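Local coordinates for phosphonomutase (Burkholderia cenocepacia J2315, PDB 4MG4), which belongs to the phosphoenolpyruvate phosphomutase family and folds as a closed barrel of eight parallel strands with surrounding helices, at residues A45-L50 with T85-T90; A139-A144 with A190-L195; N158-V163 with F196-R201. All coordinates share one frame; numbering follows the deposited sequence.

Contact 1 of 3, residues A45-L50 with T85-T90; sequences AGAVAL and TDLPVT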
ATOM      1  N   ALA A  45      -3.421   9.643 -13.309  1.00 20.00           N
ATOM      2  CA  ALA A  45      -2.286   9.899 -14.170  1.00 20.17           C
ATOM      3  C   ALA A  45      -2.510   9.534 -15.654  1.00 19.66           C
ATOM      4  O   ALA A  45      -1.603   9.690 -16.469  1.00 21.28           O
ATOM      5  CB  ALA A  45      -1.092   9.166 -13.638  1.00 19.57           C
ATOM      6  N   GLY A  46      -3.701   9.035 -15.968  1.00 19.14           N
ATOM      7  CA  GLY A  46      -4.161   8.866 -17.350  1.00 18.96           C
ATOM      8  C   GLY A  46      -4.205   7.456 -17.854  1.00 19.01           C
ATOM      9  O   GLY A  46      -4.361   7.223 -19.063  1.00 19.05           O
ATOM     10  N   ALA A  47      -4.076   6.479 -16.969  1.00 19.09           N
ATOM     11  CA  ALA A  47      -4.139   5.096 -17.437  1.00 18.20           C
ATOM     12  C   ALA A  47      -5.475   4.793 -18.045  1.00 17.85           C
ATOM     13  O   ALA A  47      -6.510   5.381 -17.658  1.00 18.07           O
ATOM     14  CB  ALA A  47      -3.889   4.156 -16.302  1.00 18.31           C
ATOM     15  N   VAL A  48      -5.473   3.842 -18.979  1.00 16.69           N
ATOM     16  CA  VAL A  48      -6.721   3.448 -19.649  1.00 16.40           C
ATOM     17  C   VAL A  48      -7.338   2.156 -19.081  1.00 14.76           C
ATOM     18  O   VAL A  48      -8.498   1.842 -19.333  1.00 15.13           O
ATOM     19  CB  VAL A  48      -6.504   3.330 -21.170  1.00 17.90           C
ATOM     20  CG1 VAL A  48      -6.165   4.708 -21.727  1.00 20.44           C
ATOM     21  CG2 VAL A  48      -5.383   2.374 -21.504  1.00 18.75           C
ATOM     22  N   ALA A  49      -6.552   1.452 -18.296  1.00 14.28           N
ATOM     23  CA  ALA A  49      -6.998   0.282 -17.583  1.00 13.23           C
ATOM     24  C   ALA A  49      -6.027   0.081 -16.433  1.00 12.59           C
ATOM     25  O   ALA A  49      -4.922   0.630 -16.472  1.00 12.92           O
ATOM     26  CB  ALA A  49      -6.964  -0.908 -18.501  1.00 12.98           C
ATOM     27  N   LEU A  50      -6.414  -0.727 -15.454  1.00 12.15           N
ATOM     28  CA  LEU A  50      -5.551  -1.122 -14.336  1.00 11.73           C
ATOM     29  C   LEU A  50      -5.335  -2.645 -14.285  1.00 11.72           C
ATOM     30  O   LEU A  50      -6.241  -3.426 -14.634  1.00 11.54           O
ATOM     31  CB  LEU A  50      -6.170  -0.738 -13.002  1.00 11.81           C
ATOM     32  CG  LEU A  50      -6.497   0.787 -12.893  1.00 12.48           C
ATOM     33  CD1 LEU A  50      -7.204   0.979 -11.576  1.00 13.02           C
ATOM     34  CD2 LEU A  50      -5.300   1.705 -13.067  1.00 12.80           C
ATOM     35  N   THR A  85     -12.023   3.109  -8.920  1.00 17.78           N
ATOM     36  CA  THR A  85     -12.029   3.840 -10.186  1.00 19.08           C
ATOM     37  C   THR A  85     -13.055   3.199 -11.121  1.00 18.08           C
ATOM     38  O   THR A  85     -13.542   2.071 -10.868  1.00 20.40           O
ATOM     39  CB  THR A  85     -10.645   3.966 -10.868  1.00 19.46           C
ATOM     40  OG1 THR A  85     -10.460   2.926 -11.844  1.00 18.92           O
ATOM     41  CG2 THR A  85      -9.435   4.059  -9.875  1.00 19.74           C
ATOM     42  N   ASP A  86     -13.344   3.931 -12.211  1.00 19.57           N
ATOM     43  CA  ASP A  86     -14.246   3.486 -13.258  1.00 20.71           C
ATOM     44  C   ASP A  86     -13.519   2.715 -14.391  1.00 18.85           C
ATOM     45  O   ASP A  86     -14.140   2.295 -15.403  1.00 18.56           O
ATOM     46  CB  ASP A  86     -14.954   4.720 -13.869  1.00 25.61           C
ATOM     47  CG  ASP A  86     -15.913   5.370 -12.877  1.00 30.63           C
ATOM     48  OD1 ASP A  86     -16.592   4.601 -12.170  1.00 35.45           O
ATOM     49  OD2 ASP A  86     -15.974   6.617 -12.792  1.00 40.16           O
ATOM     50  N   LEU A  87     -12.220   2.521 -14.247  1.00 15.82           N
ATOM     51  CA  LEU A  87     -11.460   1.818 -15.277  1.00 14.41           C
ATOM     52  C   LEU A  87     -11.667   0.314 -15.239  1.00 13.23           C
ATOM     53  O   LEU A  87     -11.958  -0.280 -14.177  1.00 12.92           O
ATOM     54  CB  LEU A  87      -9.963   2.097 -15.185  1.00 14.26           C
ATOM     55  CG  LEU A  87      -9.464   3.574 -15.324  1.00 14.54           C
ATOM     56  CD1 LEU A  87      -7.978   3.670 -15.153  1.00 15.42           C
ATOM     57  CD2 LEU A  87      -9.876   4.081 -16.723  1.00 15.14           C
ATOM     58  N   PRO A  88     -11.528  -0.346 -16.389  1.00 12.63           N
ATOM     59  CA  PRO A  88     -11.454  -1.800 -16.379  1.00 12.20           C
ATOM     60  C   PRO A  88     -10.235  -2.292 -15.595  1.00 11.48           C
ATOM     61  O   PRO A  88      -9.155  -1.724 -15.750  1.00 12.06           O
ATOM     62  CB  PRO A  88     -11.275  -2.175 -17.867  1.00 12.92           C
ATOM     63  CG  PRO A  88     -11.565  -0.923 -18.618  1.00 14.03           C
ATOM     64  CD  PRO A  88     -11.219   0.197 -17.718  1.00 13.15           C
ATOM     65  N   VAL A  89     -10.449  -3.352 -14.797  1.00 11.65           N
ATOM     66  CA  VAL A  89      -9.398  -3.897 -13.932  1.00 10.56           C
ATOM     67  C   VAL A  89      -9.194  -5.355 -14.291  1.00 10.47           C
ATOM     68  O   VAL A  89     -10.182  -6.138 -14.268  1.00 10.27           O
ATOM     69  CB  VAL A  89      -9.753  -3.802 -12.421  1.00 10.89           C
ATOM     70  CG1 VAL A  89      -8.691  -4.480 -11.564  1.00 11.12           C
ATOM     71  CG2 VAL A  89      -9.926  -2.339 -12.046  1.00 11.46           C
ATOM     72  N   THR A  90      -7.940  -5.741 -14.524  1.00  9.93           N
ATOM     73  CA  THR A  90      -7.558  -7.144 -14.702  1.00 10.12           C
ATOM     74  C   THR A  90      -6.764  -7.595 -13.503  1.00 10.31           C
ATOM     75  O   THR A  90      -5.993  -6.774 -12.916  1.00 11.16           O
ATOM     76  CB  THR A  90      -6.797  -7.343 -16.019  1.00 10.74           C
ATOM     77  OG1 THR A  90      -6.580  -8.748 -16.250  1.00 10.85           O
ATOM     78  CG2 THR A  90      -5.532  -6.524 -16.091  1.00 10.77           C
TER
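L50 and L87 share their torsions: each turns CG anti to the carbonyl carbon (chi1 -56° and -60°), placing its isobutyl group beside its own backbone N. The two side chains cross at about a right angle. The contact is made by methyls, L50 CD2 lying 3.9 Å from L87 CD1. The other methyl of L50, CD1, points tip to tip at T85 and lies 3.8 Å from its OG1. T85 OG1 accepts a hydrogen bond from L87 N at 3.0 Å, an ST turn that bends the chain just before L87 enters the contact. The methyls of L87 also lie against the backbone of the incoming loop, CD1 3.4 Å from A47 O and CD2 near V48 O, which the P88 ring approaches too through CD. Past P88 the two chains become parallel strands paired at L50 and V89. L50 N donates to P88 O at 2.9 Å, almost straight at 173°, and L50 O receives T90 N at 2.9 Å, with V89 CA adding a CA-H...O contact to the same oxygen. L50 and V89 project from the same face of the sheet, and L50 CB touches V89 CG2. V42 and A43 of helix 36-44 pack against the leucines, while F18 of helix 11-20 lies on A49, P88 and T90. The chemistry divides accordingly: two backbone bonds fix the register at the start of strands 50-52 and 89-92, whereas the approach to them is held by van der Waals packing of aliphatic groups on one another and on the carbonyl oxygens of A47 and V48.

Contact 2 of 3, residues A139-A144 with A190-L195; sequences ARIAAA and AGADGL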
ATOM      1  N   ALA A 139      -6.189 -27.339 -19.700  1.00 11.61           N
ATOM      2  CA  ALA A 139      -7.401 -27.703 -19.028  1.00 12.16           C
ATOM      3  C   ALA A 139      -7.844 -26.672 -17.969  1.00 12.27           C
ATOM      4  O   ALA A 139      -9.061 -26.462 -17.773  1.00 12.33           O
ATOM      5  CB  ALA A 139      -7.261 -29.095 -18.395  1.00 12.69           C
ATOM      6  N   ARG A 140      -6.853 -26.066 -17.315  1.00 12.15           N
ATOM      7  CA  ARG A 140      -7.124 -24.990 -16.316  1.00 12.04           C
ATOM      8  C   ARG A 140      -7.666 -23.756 -17.068  1.00 11.76           C
ATOM      9  O   ARG A 140      -8.650 -23.141 -16.641  1.00 11.96           O
ATOM     10  CB  ARG A 140      -5.882 -24.739 -15.494  1.00 12.30           C
ATOM     11  CG  ARG A 140      -5.405 -25.971 -14.734  1.00 12.53           C
ATOM     12  CD  ARG A 140      -3.994 -25.879 -14.207  1.00 12.91           C
ATOM     13  NE  ARG A 140      -3.883 -24.956 -13.110  1.00 12.55           N
ATOM     14  CZ  ARG A 140      -4.152 -25.244 -11.836  1.00 13.89           C
ATOM     15  NH1 ARG A 140      -4.617 -26.437 -11.473  1.00 14.82           N
ATOM     16  NH2 ARG A 140      -3.963 -24.292 -10.916  1.00 13.70           N
ATOM     17  N   ILE A 141      -7.091 -23.444 -18.229  1.00 11.33           N
ATOM     18  CA  ILE A 141      -7.596 -22.322 -19.051  1.00 10.89           C
ATOM     19  C   ILE A 141      -9.033 -22.594 -19.497  1.00 11.57           C
ATOM     20  O   ILE A 141      -9.912 -21.761 -19.465  1.00 11.40           O
ATOM     21  CB  ILE A 141      -6.688 -22.067 -20.255  1.00 10.77           C
ATOM     22  CG1 ILE A 141      -5.372 -21.452 -19.757  1.00 11.04           C
ATOM     23  CG2 ILE A 141      -7.355 -21.154 -21.273  1.00 10.37           C
ATOM     24  CD1 ILE A 141      -4.253 -21.633 -20.707  1.00 11.73           C
ATOM     25  N   ALA A 142      -9.284 -23.827 -19.917  1.00 11.78           N
ATOM     26  CA  ALA A 142     -10.626 -24.172 -20.385  1.00 12.74           C
ATOM     27  C   ALA A 142     -11.652 -24.066 -19.300  1.00 13.11           C
ATOM     28  O   ALA A 142     -12.756 -23.563 -19.533  1.00 13.18           O
ATOM     29  CB  ALA A 142     -10.622 -25.564 -21.001  1.00 13.68           C
ATOM     30  N   ALA A 143     -11.297 -24.501 -18.096  1.00 13.33           N
ATOM     31  CA  ALA A 143     -12.226 -24.370 -16.941  1.00 14.13           C
ATOM     32  C   ALA A 143     -12.514 -22.873 -16.628  1.00 14.16           C
ATOM     33  O   ALA A 143     -13.656 -22.493 -16.311  1.00 15.21           O
ATOM     34  CB  ALA A 143     -11.628 -25.080 -15.740  1.00 15.10           C
ATOM     35  N   ALA A 144     -11.483 -22.050 -16.717  1.00 13.64           N
ATOM     36  CA  ALA A 144     -11.609 -20.607 -16.539  1.00 12.83           C
ATOM     37  C   ALA A 144     -12.554 -20.001 -17.605  1.00 12.61           C
ATOM     38  O   ALA A 144     -13.384 -19.155 -17.310  1.00 12.84           O
ATOM     39  CB  ALA A 144     -10.210 -19.936 -16.586  1.00 12.57           C
ATOM     40  N   ALA A 190      -8.068 -23.772 -26.010  1.00 11.06           N
ATOM     41  CA  ALA A 190      -8.763 -23.941 -24.737  1.00 11.33           C
ATOM     42  C   ALA A 190      -9.567 -22.707 -24.301  1.00 11.36           C
ATOM     43  O   ALA A 190     -10.365 -22.802 -23.360  1.00 12.18           O
ATOM     44  CB  ALA A 190      -7.749 -24.272 -23.638  1.00 12.29           C
ATOM     45  N   GLY A 191      -9.365 -21.593 -24.993  1.00 10.77           N
ATOM     46  CA  GLY A 191     -10.133 -20.380 -24.759  1.00 10.89           C
ATOM     47  C   GLY A 191      -9.391 -19.171 -24.219  1.00 10.18           C
ATOM     48  O   GLY A 191     -10.045 -18.180 -23.885  1.00 10.13           O
ATOM     49  N   ALA A 192      -8.070 -19.181 -24.203  1.00  9.75           N
ATOM     50  CA  ALA A 192      -7.344 -17.963 -23.820  1.00  9.69           C
ATOM     51  C   ALA A 192      -7.560 -16.845 -24.852  1.00  9.70           C
ATOM     52  O   ALA A 192      -7.732 -17.118 -26.058  1.00 10.20           O
ATOM     53  CB  ALA A 192      -5.857 -18.239 -23.678  1.00  9.84           C
ATOM     54  N   ASP A 193      -7.512 -15.604 -24.380  1.00  9.36           N
ATOM     55  CA  ASP A 193      -7.666 -14.437 -25.216  1.00  9.57           C
ATOM     56  C   ASP A 193      -6.348 -13.741 -25.537  1.00  9.76           C
ATOM     57  O   ASP A 193      -6.256 -13.044 -26.553  1.00 10.27           O
ATOM     58  CB  ASP A 193      -8.588 -13.411 -24.536  1.00 10.19           C
ATOM     59  CG  ASP A 193      -9.971 -13.964 -24.201  1.00 11.15           C
ATOM     60  OD1 ASP A 193     -10.788 -14.095 -25.157  1.00 12.92           O
ATOM     61  OD2 ASP A 193     -10.206 -14.338 -23.038  1.00 10.96           O
ATOM     62  N   GLY A 194      -5.353 -13.900 -24.680  1.00  8.85           N
ATOM     63  CA  GLY A 194      -4.060 -13.285 -24.885  1.00  8.95           C
ATOM     64  C   GLY A 194      -2.968 -14.214 -24.418  1.00  8.47           C
ATOM     65  O   GLY A 194      -3.206 -15.173 -23.724  1.00  8.20           O
ATOM     66  N   LEU A 195      -1.745 -13.962 -24.866  1.00  8.53           N
ATOM     67  CA  LEU A 195      -0.573 -14.738 -24.443  1.00  9.38           C
ATOM     68  C   LEU A 195       0.419 -13.792 -23.804  1.00  9.11           C
ATOM     69  O   LEU A 195       0.816 -12.805 -24.448  1.00  9.79           O
ATOM     70  CB  LEU A 195       0.117 -15.373 -25.645  1.00 10.14           C
ATOM     71  CG  LEU A 195       1.350 -16.238 -25.399  1.00 10.96           C
ATOM     72  CD1 LEU A 195       0.888 -17.541 -24.709  1.00 11.46           C
ATOM     73  CD2 LEU A 195       2.077 -16.421 -26.719  1.00 11.14           C
TER
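A142 and A190 bring their backbones to 4.7 Å between CA atoms, where helix 134-150 passes the end of helix 174-190, and A142 CA makes a CA-H...O contact of 3.3 Å with A190 O. G191 follows with positive phi (114°) in a Schellman motif, turning the chain out of the helix and toward strand 194-196. I141 supplies the main side-chain contact: its CG2 stands anti to the backbone N (chi1 of CG1 -71°) and pushes into the bend of this turn. There I141 CG2 sits 3.9 Å from A190 CB and also touches A192 CB. The same I141 CG2 comes to 3.6 Å from the backbone N of A192. Beside it A142 CB and A190 CB meet at 4.1 Å, the small side chains letting the two backbones come close. Y187 of helix 174-190 and A159 of strand 156-160 also pack on I141, and A159 touches A192 as well. Farther along the segment, D193 forms salt bridges with R145 and R19. No conventional hydrogen bond joins 139-144 to 190-195, so cohesion between them rests on methyl packing and one CA-H...O contact; R145, the next residue of the same helix after 139-144, adds polar ties to G191 O and D193.

Contact 3 of 3, residues N158-V163 with F196-R201; sequences NARTDV and FVPGLR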
ATOM      1  N   ASN A 158      -5.709 -13.811 -20.039  1.00  8.73           N
ATOM      2  CA  ASN A 158      -4.348 -13.604 -20.551  1.00  8.35           C
ATOM      3  C   ASN A 158      -3.535 -14.787 -20.009  1.00  8.62           C
ATOM      4  O   ASN A 158      -3.239 -14.849 -18.843  1.00  8.65           O
ATOM      5  CB  ASN A 158      -3.803 -12.272 -20.051  1.00  8.46           C
ATOM      6  CG  ASN A 158      -2.566 -11.799 -20.794  1.00  8.66           C
ATOM      7  OD1 ASN A 158      -2.420 -12.006 -21.996  1.00  9.29           O
ATOM      8  ND2 ASN A 158      -1.718 -11.054 -20.086  1.00  8.35           N
ATOM      9  N   ALA A 159      -3.198 -15.758 -20.871  1.00  8.54           N
ATOM     10  CA  ALA A 159      -2.503 -16.977 -20.473  1.00  8.66           C
ATOM     11  C   ALA A 159      -1.022 -16.709 -20.452  1.00  8.96           C
ATOM     12  O   ALA A 159      -0.427 -16.396 -21.490  1.00  9.64           O
ATOM     13  CB  ALA A 159      -2.799 -18.155 -21.441  1.00  8.67           C
ATOM     14  N   ARG A 160      -0.442 -16.753 -19.254  1.00  9.49           N
ATOM     15  CA  ARG A 160       0.969 -16.555 -19.053  1.00  9.92           C
ATOM     16  C   ARG A 160       1.686 -17.883 -19.178  1.00 10.19           C
ATOM     17  O   ARG A 160       1.281 -18.883 -18.586  1.00 10.95           O
ATOM     18  CB  ARG A 160       1.183 -16.035 -17.639  1.00 10.69           C
ATOM     19  CG  ARG A 160       2.647 -15.928 -17.305  1.00 11.46           C
ATOM     20  CD  ARG A 160       2.885 -15.206 -15.991  1.00 11.80           C
ATOM     21  NE  ARG A 160       4.242 -15.421 -15.543  1.00 13.16           N
ATOM     22  CZ  ARG A 160       4.910 -14.619 -14.690  1.00 16.46           C
ATOM     23  NH1 ARG A 160       4.344 -13.511 -14.220  1.00 16.86           N
ATOM     24  NH2 ARG A 160       6.167 -14.920 -14.347  1.00 17.71           N
ATOM     25  N   THR A 161       2.711 -17.904 -19.997  1.00 10.30           N
ATOM     26  CA  THR A 161       3.576 -19.082 -20.094  1.00 10.78           C
ATOM     27  C   THR A 161       4.951 -18.736 -19.572  1.00 12.05           C
ATOM     28  O   THR A 161       5.477 -17.655 -19.872  1.00 12.37           O
ATOM     29  CB  THR A 161       3.667 -19.709 -21.505  1.00 10.71           C
ATOM     30  OG1 THR A 161       4.449 -20.895 -21.413  1.00 10.99           O
ATOM     31  CG2 THR A 161       4.248 -18.800 -22.554  1.00 10.70           C
ATOM     32  N   ASP A 162       5.497 -19.626 -18.747  1.00 12.07           N
ATOM     33  CA  ASP A 162       6.811 -19.393 -18.163  1.00 13.08           C
ATOM     34  C   ASP A 162       7.980 -20.016 -18.908  1.00 13.65           C
ATOM     35  O   ASP A 162       9.076 -20.078 -18.350  1.00 15.30           O
ATOM     36  CB  ASP A 162       6.773 -19.809 -16.714  1.00 14.45           C
ATOM     37  CG  ASP A 162       6.048 -18.813 -15.834  1.00 15.21           C
ATOM     38  OD1 ASP A 162       5.864 -17.635 -16.196  1.00 17.06           O
ATOM     39  OD2 ASP A 162       5.666 -19.211 -14.722  1.00 20.49           O
ATOM     40  N   VAL A 163       7.794 -20.435 -20.156  1.00 13.02           N
ATOM     41  CA  VAL A 163       8.874 -21.081 -20.926  1.00 13.42           C
ATOM     42  C   VAL A 163      10.137 -20.255 -20.885  1.00 14.85           C
ATOM     43  O   VAL A 163      11.236 -20.805 -20.638  1.00 15.07           O
ATOM     44  CB  VAL A 163       8.460 -21.359 -22.388  1.00 13.42           C
ATOM     45  CG1 VAL A 163       9.648 -21.839 -23.248  1.00 13.48           C
ATOM     46  CG2 VAL A 163       7.378 -22.409 -22.404  1.00 13.59           C
ATOM     47  N   PHE A 196       0.863 -14.081 -22.599  1.00  9.05           N
ATOM     48  CA  PHE A 196       1.875 -13.309 -21.903  1.00  9.62           C
ATOM     49  C   PHE A 196       3.167 -14.181 -21.771  1.00 10.31           C
ATOM     50  O   PHE A 196       3.132 -15.301 -21.253  1.00  9.65           O
ATOM     51  CB  PHE A 196       1.347 -12.878 -20.531  1.00  9.64           C
ATOM     52  CG  PHE A 196       2.324 -12.126 -19.655  1.00 10.10           C
ATOM     53  CD1 PHE A 196       3.242 -11.229 -20.202  1.00 10.26           C
ATOM     54  CD2 PHE A 196       2.264 -12.253 -18.293  1.00 10.05           C
ATOM     55  CE1 PHE A 196       4.070 -10.448 -19.373  1.00 10.63           C
ATOM     56  CE2 PHE A 196       3.128 -11.558 -17.466  1.00 10.38           C
ATOM     57  CZ  PHE A 196       4.034 -10.655 -18.020  1.00 10.72           C
ATOM     58  N   VAL A 197       4.278 -13.659 -22.304  1.00 10.20           N
ATOM     59  CA  VAL A 197       5.564 -14.358 -22.327  1.00 11.31           C
ATOM     60  C   VAL A 197       6.620 -13.492 -21.582  1.00 12.08           C
ATOM     61  O   VAL A 197       7.434 -12.831 -22.225  1.00 12.59           O
ATOM     62  CB  VAL A 197       6.024 -14.684 -23.773  1.00 11.84           C
ATOM     63  CG1 VAL A 197       7.265 -15.586 -23.720  1.00 12.59           C
ATOM     64  CG2 VAL A 197       4.902 -15.378 -24.504  1.00 11.99           C
ATOM     65  N   PRO A 198       6.598 -13.506 -20.252  1.00 11.96           N
ATOM     66  CA  PRO A 198       7.635 -12.789 -19.520  1.00 13.22           C
ATOM     67  C   PRO A 198       8.988 -13.400 -19.693  1.00 13.79           C
ATOM     68  O   PRO A 198       9.116 -14.594 -20.042  1.00 16.16           O
ATOM     69  CB  PRO A 198       7.156 -12.891 -18.066  1.00 13.05           C
ATOM     70  CG  PRO A 198       6.296 -14.099 -17.997  1.00 13.19           C
ATOM     71  CD  PRO A 198       5.608 -14.100 -19.332  1.00 12.08           C
ATOM     72  N   GLY A 199      10.011 -12.590 -19.483  1.00 13.06           N
ATOM     73  CA  GLY A 199      11.357 -13.079 -19.610  1.00 14.19           C
ATOM     74  C   GLY A 199      11.915 -13.068 -20.994  1.00 14.32           C
ATOM     75  O   GLY A 199      13.076 -13.396 -21.186  1.00 17.66           O
ATOM     76  N   LEU A 200      11.132 -12.617 -21.954  1.00 14.53           N
ATOM     77  CA  LEU A 200      11.523 -12.550 -23.326  1.00 14.27           C
ATOM     78  C   LEU A 200      11.836 -11.093 -23.716  1.00 14.46           C
ATOM     79  O   LEU A 200      10.976 -10.234 -23.612  1.00 14.34           O
ATOM     80  CB  LEU A 200      10.388 -13.094 -24.191  1.00 14.44           C
ATOM     81  CG  LEU A 200      10.684 -13.088 -25.683  1.00 14.39           C
ATOM     82  CD1 LEU A 200      11.939 -13.925 -25.990  1.00 15.48           C
ATOM     83  CD2 LEU A 200       9.471 -13.500 -26.455  1.00 15.32           C
ATOM     84  N   ARG A 201      13.081 -10.843 -24.123  1.00 14.96           N
ATOM     85  CA  ARG A 201      13.618  -9.522 -24.511  1.00 15.00           C
ATOM     86  C   ARG A 201      14.222  -9.460 -25.926  1.00 14.85           C
ATOM     87  O   ARG A 201      14.481  -8.393 -26.412  1.00 16.55           O
ATOM     88  CB  ARG A 201      14.686  -9.092 -23.450  1.00 17.30           C
TER
HETATM   89  O   HOH W   1       8.018 -16.962 -20.514  1.00 10.59           O
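P198 lies against two flat groups contributed by R160 and F196. P198 CG sits over one face of the R160 guanidinium, 3.3 Å above the plane and offset toward the rim. P198 CD lies 3.7 Å above the centre of one face of the F196 ring. At the guanidinium edge, in plane, is D162 OD1, which uses its syn lone pair to accept from R160 NE at 2.8 Å in a salt bridge; a weaker bond from NH2 reaches the same oxygen. R160 and F196 run side by side in the same direction, with guanidinium and ring planes 85° apart. The arginine chain is extended from CG to NE, with CG anti to the backbone N (chi1 175°), and this brings R160 CD to 3.8 Å from F196 CD2, obliquely to the ring. The N158 amide, its plane 21° from that of the ring, brings ND2 to 3.6 Å from F196 CB; ND2 itself donates to N218 and N120 on other strands. The in-plane bond to D162 OD1 and P198 CG over one face probably limit the rotation of the guanidinium, and F165 adds a cation-pi contact. The backbones of the two segments pair in parallel: F196 N donates to A159 O, from above the carbonyl plane, and T161 N to F196 O, both at 2.9 Å. The chains then part into loops. T161 CG2 meets V197 CG2, T161 OG1 is bonded to D123, and a water donates to both T161 O and P198 O, bridging the separating backbones as V197-L200 forms a type II turn. This is the C-terminal end of neighbouring strands in a parallel beta/alpha barrel of the TIM type; in TIM-barrel enzymes generally, this end carries the active site.

How the contacts relate
All three contacts join successive beta/alpha elements of one eight-stranded barrel. Contacts 1 and 3 are buried and include parallel strand pairing, but stand on opposite sides of the chain's centre, their own centres about 22 Å apart. Contact 1 takes in loops entering its strands and is mainly aliphatic; contact 3 takes in loops leaving them and adds a salt bridge, flat-group packing and a water. Contact 2, only partly buried, joins a helix to the turn between a helix and the next strand. It adjoins contact 3: strands 156-160 and 194-196 are neighbours, and G194 O lies 2.9 Å from A159 N, a probable hydrogen bond.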